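Local coordinates for protein ykuJ (Bacillus subtilis, PDB 2FFG) that is of unknown function but belongs to the DUF1797 family, folding into a four-stranded antiparallel sheet with two helices and assembling here as two chains, at residues Q12-T17 and M25-E30; Q46-T51 and D68-E73. All blocks are in the same frame, centred on the assembly; numbering follows the deposited sequence.

Contact 1. Residues Q12-T17 and M25-E30; sequences QSLQET and MQRYFE
L14 and M25 mark the closest backbone pairing between helix 12-17 and strand 25-30, with CA atoms 6.9 Å apart, while the segment axes approach to 8.3 Å and run nearly antiparallel at 154°. These two residues contribute the largest shares of buried surface. L14 CG stands anti to the backbone N (chi1 -167°), which sends the two methyls across to the strand. There L14 CD1 meets M25 O at 3.8 Å, and CD2 lies 4.1 Å from M25 CB and also rests on the backbone of Q26. L14 CG also packs at 4.0 Å against R27 CD, the two side chains passing in opposite directions. Replacing L14 by an alanine would probably leave R27 CD and M25 CB without their shared apolar neighbour and open a gap between helix and strand. T17 and the selenomethionine M25 meet roughly at right angles, T17 CG2 touching M25 CE at 3.5 Å. The hydroxyl on the other branch of T17 donates to S13 O (2.7 Å from OG1), which also accepts from T17 N on the opposite face of its carbonyl plane; the OG1 bond probably helps fix the turn of the side chain. S13 OG lies at the edge of the R27 guanidinium, but at 3.7 Å from NH1 this is proximity alone. The hydroxyl is hydrogen-bonded to R10 O, and R27 NH2 makes a salt bridge with E16 of the second subunit, so the arginine joins this surface contact to the dimer interface. Strand 25-31 forms one border of the sheet within the chain and pairs with strand 34-42 through M25 with Y41 and R27 with V39. Helix 3-21 packs on both strands, L14 reaching Y41 and F29 touching I7 and L11.

Contact 2. Residues Q46-T51 and D68-E73; sequences QTFELT and DMVSIE
V70 CG1 lies over one face of the F48 ring, 4.1 Å above the plane and displaced from the ring centre, nearest to F48 CG; with chi1 at 61°, this methyl sits between its own backbone N and carbonyl carbon. Apolar packing makes up the contact, and V70 sets both methyls against F48. The other one, V70 CG2, meets F48 CB at 4.1 Å and also comes within 4.4 Å of L50 CB, filling the angle between two side chains that project from the same side of the strand. The backbones bearing them, strand 47-51 and helix 68-73, bring F48 CA and V70 CA to 7.2 Å, and the segment axes are 9.4 Å apart at closest and almost parallel, at 16°. A second kind of packing sets a methyl against the aliphatic part of a charged residue: L50 CD2 lies 3.6 Å from E73 CG. Because the E73 chain bends at chi2, its carboxylate continues beyond this methylene and does not press on the leucine, so the acid contributes hydrocarbon to the buried contact. The polar bonds run within the helix and its N-terminal approach, or between strands, not between strand and helix. I72 N bonds to D68 O at 3.1 Å, S71 OG is held by I67 O, and N66 OD1 accepts from M69 N near the start of the helix. The strand lies inside the sheet and is bonded along both borders, F48 with F64 and L50 with Y62 toward strand 57-64, E49 with K40 and T51 with S38 toward strand 34-42. Around this core, F48 also meets the Y41 ring and I67, while V70 touches F64. The two helices meet on this face of the sheet through V70 and S71, both touching L11 of helix 3-21.

Overall arrangement
Both contacts dock a helix onto the same face of one antiparallel sheet, but at different depths. Contact 1 is a surface contact that sets helix 3-21 on the outermost strand 25-31; contact 2 is buried and sets helix 67-79 on the inner strand 47-54. Segment 12-17 runs nearly antiparallel to its strand segment, and 68-73 nearly parallel to its own. Chemistry follows place: contact 1 mixes aliphatic packing with an arginine engaged by the second subunit, whereas contact 2 is methyl, ring and methylene, untouched by the other chain. With centres about 11 Å apart, they meet directly where Q15 OE1 packs 3.7 Å from F48 CZ.

Contact 1. Residues Q12-T17 and M25-E30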
ATOM      1  N   GLN A  12       1.987  -6.555   7.397  1.00 34.23           N
ATOM      2  CA  GLN A  12       3.244  -6.343   8.099  1.00 37.53           C
ATOM      3  C   GLN A  12       3.699  -4.914   7.895  1.00 38.54           C
ATOM      4  O   GLN A  12       4.144  -4.256   8.841  1.00 39.82           O
ATOM      5  CB  GLN A  12       4.309  -7.311   7.598  1.00 33.82           C
ATOM      6  CG  GLN A  12       4.016  -8.757   7.930  1.00 33.19           C
ATOM      7  CD  GLN A  12       5.033  -9.694   7.321  1.00 34.67           C
ATOM      8  OE1 GLN A  12       5.404  -9.555   6.149  1.00 35.50           O
ATOM      9  NE2 GLN A  12       5.484 -10.663   8.103  1.00 34.80           N
ATOM     10  N   SER A  13       3.580  -4.427   6.661  1.00 35.38           N
ATOM     11  CA  SER A  13       3.972  -3.056   6.369  1.00 37.08           C
ATOM     12  C   SER A  13       2.955  -2.099   6.976  1.00 36.43           C
ATOM     13  O   SER A  13       3.278  -0.951   7.273  1.00 37.77           O
ATOM     14  CB  SER A  13       4.092  -2.828   4.854  1.00 47.09           C
ATOM     15  OG  SER A  13       2.888  -3.132   4.181  1.00 50.10           O
ATOM     16  N   LEU A  14       1.733  -2.585   7.177  1.00 32.17           N
ATOM     17  CA  LEU A  14       0.669  -1.779   7.766  1.00 33.85           C
ATOM     18  C   LEU A  14       0.998  -1.483   9.230  1.00 35.21           C
ATOM     19  O   LEU A  14       0.835  -0.354   9.688  1.00 35.20           O
ATOM     20  CB  LEU A  14      -0.678  -2.517   7.647  1.00 37.09           C
ATOM     21  CG  LEU A  14      -2.046  -1.848   7.905  1.00 36.72           C
ATOM     22  CD1 LEU A  14      -2.449  -1.972   9.352  1.00 36.93           C
ATOM     23  CD2 LEU A  14      -2.015  -0.393   7.468  1.00 37.19           C
ATOM     24  N   GLN A  15       1.465  -2.485   9.967  1.00 39.91           N
ATOM     25  CA  GLN A  15       1.808  -2.263  11.370  1.00 43.40           C
ATOM     26  C   GLN A  15       3.121  -1.495  11.455  1.00 43.82           C
ATOM     27  O   GLN A  15       3.281  -0.596  12.277  1.00 42.83           O
ATOM     28  CB  GLN A  15       1.929  -3.590  12.126  1.00 48.13           C
ATOM     29  CG  GLN A  15       2.665  -4.675  11.374  1.00 50.10           C
ATOM     30  CD  GLN A  15       3.087  -5.822  12.272  1.00 52.63           C
ATOM     31  OE1 GLN A  15       2.315  -6.288  13.115  1.00 50.81           O
ATOM     32  NE2 GLN A  15       4.322  -6.295  12.087  1.00 53.72           N
ATOM     33  N   GLU A  16       4.053  -1.862  10.590  1.00 43.05           N
ATOM     34  CA  GLU A  16       5.349  -1.216  10.539  1.00 44.78           C
ATOM     35  C   GLU A  16       5.151   0.289  10.377  1.00 44.28           C
ATOM     36  O   GLU A  16       5.800   1.096  11.045  1.00 45.16           O
ATOM     37  CB  GLU A  16       6.138  -1.792   9.363  1.00 72.15           C
ATOM     38  CG  GLU A  16       7.449  -1.111   9.051  1.00 78.08           C
ATOM     39  CD  GLU A  16       8.132  -1.723   7.833  1.00 81.53           C
ATOM     40  OE1 GLU A  16       7.469  -1.847   6.776  1.00 81.32           O
ATOM     41  OE2 GLU A  16       9.329  -2.077   7.935  1.00 82.51           O
ATOM     42  N   THR A  17       4.234   0.665   9.497  1.00 43.18           N
ATOM     43  CA  THR A  17       3.963   2.071   9.249  1.00 42.26           C
ATOM     44  C   THR A  17       3.226   2.726  10.411  1.00 41.50           C
ATOM     45  O   THR A  17       3.384   3.920  10.663  1.00 42.66           O
ATOM     46  CB  THR A  17       3.146   2.238   7.960  1.00 47.25           C
ATOM     47  OG1 THR A  17       3.884   1.686   6.862  1.00 46.53           O
ATOM     48  CG2 THR A  17       2.866   3.700   7.687  1.00 47.84           C
HETATM   49  N   MSE A  25      -3.402   3.014  11.918  1.00 32.81           N
HETATM   50  CA  MSE A  25      -3.378   3.099  10.469  1.00 33.24           C
HETATM   51  C   MSE A  25      -4.297   2.013   9.918  1.00 31.22           C
HETATM   52  O   MSE A  25      -4.500   0.987  10.561  1.00 28.14           O
HETATM   53  CB  MSE A  25      -1.955   2.911   9.949  1.00 59.16           C
HETATM   54  CG  MSE A  25      -1.611   3.831   8.788  1.00 66.12           C
HETATM   55 SE   MSE A  25      -1.386   5.687   9.337  1.00 75.09          SE
HETATM   56  CE  MSE A  25       0.543   5.758   9.213  1.00 72.12           C
ATOM     57  N   GLN A  26      -4.845   2.237   8.730  1.00 37.05           N
ATOM     58  CA  GLN A  26      -5.764   1.274   8.145  1.00 34.76           C
ATOM     59  C   GLN A  26      -5.659   1.181   6.628  1.00 32.17           C
ATOM     60  O   GLN A  26      -5.131   2.076   5.980  1.00 31.92           O
ATOM     61  CB  GLN A  26      -7.187   1.669   8.517  1.00 40.07           C
ATOM     62  CG  GLN A  26      -7.490   3.104   8.148  1.00 45.81           C
ATOM     63  CD  GLN A  26      -8.941   3.466   8.332  1.00 50.80           C
ATOM     64  OE1 GLN A  26      -9.821   2.861   7.721  1.00 53.39           O
ATOM     65  NE2 GLN A  26      -9.205   4.465   9.174  1.00 51.86           N
ATOM     66  N   ARG A  27      -6.164   0.081   6.074  1.00 27.47           N
ATOM     67  CA  ARG A  27      -6.191  -0.116   4.630  1.00 25.36           C
ATOM     68  C   ARG A  27      -7.365  -1.019   4.243  1.00 24.50           C
ATOM     69  O   ARG A  27      -7.956  -1.701   5.087  1.00 21.42           O
ATOM     70  CB  ARG A  27      -4.869  -0.692   4.111  1.00 26.47           C
ATOM     71  CG  ARG A  27      -4.604  -2.150   4.423  1.00 26.62           C
ATOM     72  CD  ARG A  27      -3.161  -2.491   4.110  1.00 28.54           C
ATOM     73  NE  ARG A  27      -2.856  -2.501   2.676  1.00 30.15           N
ATOM     74  CZ  ARG A  27      -1.620  -2.443   2.166  1.00 28.47           C
ATOM     75  NH1 ARG A  27      -0.558  -2.362   2.968  1.00 23.45           N
ATOM     76  NH2 ARG A  27      -1.441  -2.476   0.849  1.00 28.79           N
ATOM     77  N   TYR A  28      -7.707  -0.996   2.960  1.00 25.06           N
ATOM     78  CA  TYR A  28      -8.813  -1.780   2.441  1.00 24.85           C
ATOM     79  C   TYR A  28      -8.310  -2.957   1.642  1.00 24.86           C
ATOM     80  O   TYR A  28      -7.177  -2.986   1.179  1.00 21.72           O
ATOM     81  CB  TYR A  28      -9.679  -0.940   1.500  1.00 25.62           C
ATOM     82  CG  TYR A  28     -10.420   0.181   2.160  1.00 29.87           C
ATOM     83  CD1 TYR A  28     -11.622  -0.051   2.822  1.00 28.80           C
ATOM     84  CD2 TYR A  28      -9.916   1.481   2.143  1.00 31.63           C
ATOM     85  CE1 TYR A  28     -12.313   0.985   3.456  1.00 30.10           C
ATOM     86  CE2 TYR A  28     -10.602   2.535   2.777  1.00 31.45           C
ATOM     87  CZ  TYR A  28     -11.798   2.274   3.430  1.00 32.26           C
ATOM     88  OH  TYR A  28     -12.481   3.293   4.057  1.00 32.65           O
ATOM     89  N   PHE A  29      -9.179  -3.941   1.497  1.00 25.20           N
ATOM     90  CA  PHE A  29      -8.888  -5.101   0.689  1.00 25.54           C
ATOM     91  C   PHE A  29     -10.126  -5.170  -0.158  1.00 27.37           C
ATOM     92  O   PHE A  29     -11.233  -5.317   0.358  1.00 30.03           O
ATOM     93  CB  PHE A  29      -8.745  -6.367   1.529  1.00 26.06           C
ATOM     94  CG  PHE A  29      -7.465  -6.429   2.289  1.00 26.76           C
ATOM     95  CD1 PHE A  29      -7.328  -5.758   3.499  1.00 27.36           C
ATOM     96  CD2 PHE A  29      -6.371  -7.107   1.768  1.00 26.02           C
ATOM     97  CE1 PHE A  29      -6.114  -5.759   4.179  1.00 29.38           C
ATOM     98  CE2 PHE A  29      -5.150  -7.116   2.435  1.00 26.01           C
ATOM     99  CZ  PHE A  29      -5.019  -6.442   3.641  1.00 27.94           C
ATOM    100  N   GLU A  30      -9.952  -5.012  -1.457  1.00 29.67           N
ATOM    101  CA  GLU A  30     -11.080  -5.067  -2.352  1.00 33.49           C
ATOM    102  C   GLU A  30     -10.912  -6.155  -3.389  1.00 34.18           C
ATOM    103  O   GLU A  30      -9.802  -6.605  -3.670  1.00 35.23           O
ATOM    104  CB  GLU A  30     -11.291  -3.708  -3.020  1.00 39.89           C
ATOM    105  CG  GLU A  30     -10.055  -3.076  -3.598  1.00 42.81           C
ATOM    106  CD  GLU A  30     -10.339  -1.708  -4.215  1.00 45.98           C
ATOM    107  OE1 GLU A  30     -10.759  -0.782  -3.485  1.00 43.19           O
ATOM    108  OE2 GLU A  30     -10.140  -1.563  -5.442  1.00 49.76           O
TER

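Contact 2. Residues Q46-T51 and D68-E73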
ATOM      1  N   GLN A  46      -0.676  -4.986  19.921  1.00 63.16           N
ATOM      2  CA  GLN A  46      -0.164  -5.339  18.607  1.00 60.66           C
ATOM      3  C   GLN A  46      -1.351  -5.980  17.902  1.00 57.87           C
ATOM      4  O   GLN A  46      -1.209  -7.003  17.232  1.00 59.46           O
ATOM      5  CB  GLN A  46       0.983  -6.345  18.751  1.00 61.65           C
ATOM      6  CG  GLN A  46       2.008  -5.970  19.825  1.00 63.38           C
ATOM      7  CD  GLN A  46       3.005  -4.924  19.356  1.00 65.08           C
ATOM      8  OE1 GLN A  46       3.902  -5.223  18.570  1.00 66.87           O
ATOM      9  NE2 GLN A  46       2.848  -3.691  19.832  1.00 63.05           N
ATOM     10  N   THR A  47      -2.518  -5.353  18.046  1.00 41.39           N
ATOM     11  CA  THR A  47      -3.755  -5.879  17.480  1.00 36.92           C
ATOM     12  C   THR A  47      -4.316  -5.252  16.211  1.00 33.87           C
ATOM     13  O   THR A  47      -4.100  -4.082  15.899  1.00 32.49           O
ATOM     14  CB  THR A  47      -4.886  -5.846  18.522  1.00 39.03           C
ATOM     15  OG1 THR A  47      -5.246  -4.485  18.794  1.00 36.86           O
ATOM     16  CG2 THR A  47      -4.442  -6.530  19.816  1.00 38.96           C
ATOM     17  N   PHE A  48      -5.072  -6.064  15.492  1.00 37.11           N
ATOM     18  CA  PHE A  48      -5.706  -5.636  14.265  1.00 35.48           C
ATOM     19  C   PHE A  48      -7.205  -5.637  14.478  1.00 34.19           C
ATOM     20  O   PHE A  48      -7.744  -6.489  15.187  1.00 34.14           O
ATOM     21  CB  PHE A  48      -5.375  -6.594  13.128  1.00 27.48           C
ATOM     22  CG  PHE A  48      -3.915  -6.663  12.798  1.00 29.26           C
ATOM     23  CD1 PHE A  48      -3.032  -7.357  13.616  1.00 28.87           C
ATOM     24  CD2 PHE A  48      -3.417  -6.022  11.672  1.00 28.91           C
ATOM     25  CE1 PHE A  48      -1.675  -7.411  13.317  1.00 29.12           C
ATOM     26  CE2 PHE A  48      -2.061  -6.070  11.365  1.00 26.42           C
ATOM     27  CZ  PHE A  48      -1.191  -6.760  12.183  1.00 26.65           C
ATOM     28  N   GLU A  49      -7.875  -4.660  13.887  1.00 27.24           N
ATOM     29  CA  GLU A  49      -9.322  -4.588  13.969  1.00 26.24           C
ATOM     30  C   GLU A  49      -9.843  -4.728  12.541  1.00 24.69           C
ATOM     31  O   GLU A  49      -9.575  -3.891  11.681  1.00 23.92           O
ATOM     32  CB  GLU A  49      -9.772  -3.259  14.558  1.00 37.35           C
ATOM     33  CG  GLU A  49     -11.279  -3.166  14.706  1.00 41.61           C
ATOM     34  CD  GLU A  49     -11.736  -1.790  15.133  1.00 43.84           C
ATOM     35  OE1 GLU A  49     -11.500  -0.822  14.377  1.00 48.77           O
ATOM     36  OE2 GLU A  49     -12.332  -1.678  16.222  1.00 44.34           O
ATOM     37  N   LEU A  50     -10.561  -5.810  12.288  1.00 27.28           N
ATOM     38  CA  LEU A  50     -11.107  -6.048  10.966  1.00 25.67           C
ATOM     39  C   LEU A  50     -12.567  -5.599  10.878  1.00 23.61           C
ATOM     40  O   LEU A  50     -13.399  -5.973  11.701  1.00 21.80           O
ATOM     41  CB  LEU A  50     -11.003  -7.528  10.626  1.00 26.98           C
ATOM     42  CG  LEU A  50     -11.512  -7.955   9.249  1.00 28.88           C
ATOM     43  CD1 LEU A  50     -10.505  -7.585   8.171  1.00 26.84           C
ATOM     44  CD2 LEU A  50     -11.744  -9.453   9.250  1.00 29.96           C
ATOM     45  N   THR A  51     -12.855  -4.783   9.874  1.00 23.94           N
ATOM     46  CA  THR A  51     -14.197  -4.280   9.628  1.00 21.52           C
ATOM     47  C   THR A  51     -14.705  -4.918   8.335  1.00 21.68           C
ATOM     48  O   THR A  51     -14.072  -4.802   7.284  1.00 19.67           O
ATOM     49  CB  THR A  51     -14.174  -2.747   9.509  1.00 20.90           C
ATOM     50  OG1 THR A  51     -13.749  -2.192  10.760  1.00 20.45           O
ATOM     51  CG2 THR A  51     -15.547  -2.209   9.171  1.00 18.09           C
ATOM     52  N   ASP A  68      -1.325 -13.575  11.548  1.00 33.53           N
ATOM     53  CA  ASP A  68      -1.629 -14.740  10.726  1.00 35.56           C
ATOM     54  C   ASP A  68      -3.112 -15.053  10.748  1.00 35.10           C
ATOM     55  O   ASP A  68      -3.684 -15.459   9.737  1.00 34.52           O
ATOM     56  CB  ASP A  68      -0.839 -15.981  11.189  1.00 37.14           C
ATOM     57  CG  ASP A  68       0.632 -15.916  10.811  1.00 38.43           C
ATOM     58  OD1 ASP A  68       0.959 -15.253   9.808  1.00 37.48           O
ATOM     59  OD2 ASP A  68       1.462 -16.539  11.506  1.00 41.00           O
HETATM   60  N   MSE A  69      -3.734 -14.855  11.904  1.00 31.72           N
HETATM   61  CA  MSE A  69      -5.149 -15.125  12.053  1.00 31.48           C
HETATM   62  C   MSE A  69      -6.068 -14.103  11.395  1.00 28.39           C
HETATM   63  O   MSE A  69      -7.150 -14.453  10.933  1.00 27.84           O
HETATM   64  CB  MSE A  69      -5.468 -15.269  13.528  1.00 53.52           C
HETATM   65  CG  MSE A  69      -4.809 -16.500  14.105  1.00 62.42           C
HETATM   66 SE   MSE A  69      -5.053 -16.674  15.982  1.00 76.94          SE
HETATM   67  CE  MSE A  69      -6.951 -17.077  15.977  1.00 69.49           C
ATOM     68  N   VAL A  70      -5.655 -12.842  11.355  1.00 23.20           N
ATOM     69  CA  VAL A  70      -6.477 -11.836  10.716  1.00 20.57           C
ATOM     70  C   VAL A  70      -6.317 -12.014   9.204  1.00 20.27           C
ATOM     71  O   VAL A  70      -7.262 -11.853   8.445  1.00 22.36           O
ATOM     72  CB  VAL A  70      -6.066 -10.413  11.156  1.00 26.10           C
ATOM     73  CG1 VAL A  70      -4.617 -10.133  10.771  1.00 24.27           C
ATOM     74  CG2 VAL A  70      -7.014  -9.390  10.540  1.00 24.59           C
ATOM     75  N   SER A  71      -5.114 -12.390   8.778  1.00 20.83           N
ATOM     76  CA  SER A  71      -4.834 -12.623   7.370  1.00 19.43           C
ATOM     77  C   SER A  71      -5.705 -13.742   6.809  1.00 20.39           C
ATOM     78  O   SER A  71      -6.207 -13.658   5.690  1.00 20.24           O
ATOM     79  CB  SER A  71      -3.366 -12.990   7.178  1.00 17.23           C
ATOM     80  OG  SER A  71      -2.505 -11.891   7.450  1.00 22.21           O
ATOM     81  N   ILE A  72      -5.869 -14.797   7.597  1.00 26.62           N
ATOM     82  CA  ILE A  72      -6.662 -15.951   7.204  1.00 26.23           C
ATOM     83  C   ILE A  72      -8.118 -15.558   7.013  1.00 26.32           C
ATOM     84  O   ILE A  72      -8.766 -15.933   6.033  1.00 27.32           O
ATOM     85  CB  ILE A  72      -6.546 -17.049   8.279  1.00 21.38           C
ATOM     86  CG1 ILE A  72      -5.134 -17.628   8.240  1.00 21.42           C
ATOM     87  CG2 ILE A  72      -7.607 -18.120   8.079  1.00 15.50           C
ATOM     88  CD1 ILE A  72      -4.752 -18.479   9.449  1.00 39.50           C
ATOM     89  N   GLU A  73      -8.621 -14.800   7.974  1.00 23.40           N
ATOM     90  CA  GLU A  73      -9.992 -14.329   7.955  1.00 21.79           C
ATOM     91  C   GLU A  73     -10.207 -13.475   6.709  1.00 20.91           C
ATOM     92  O   GLU A  73     -11.211 -13.621   6.004  1.00 21.65           O
ATOM     93  CB  GLU A  73     -10.248 -13.506   9.219  1.00 22.79           C
ATOM     94  CG  GLU A  73     -11.670 -13.010   9.401  1.00 24.89           C
ATOM     95  CD  GLU A  73     -12.624 -14.106   9.826  1.00 24.74           C
ATOM     96  OE1 GLU A  73     -12.198 -15.017  10.569  1.00 21.07           O
ATOM     97  OE2 GLU A  73     -13.808 -14.036   9.432  1.00 29.38           O
TER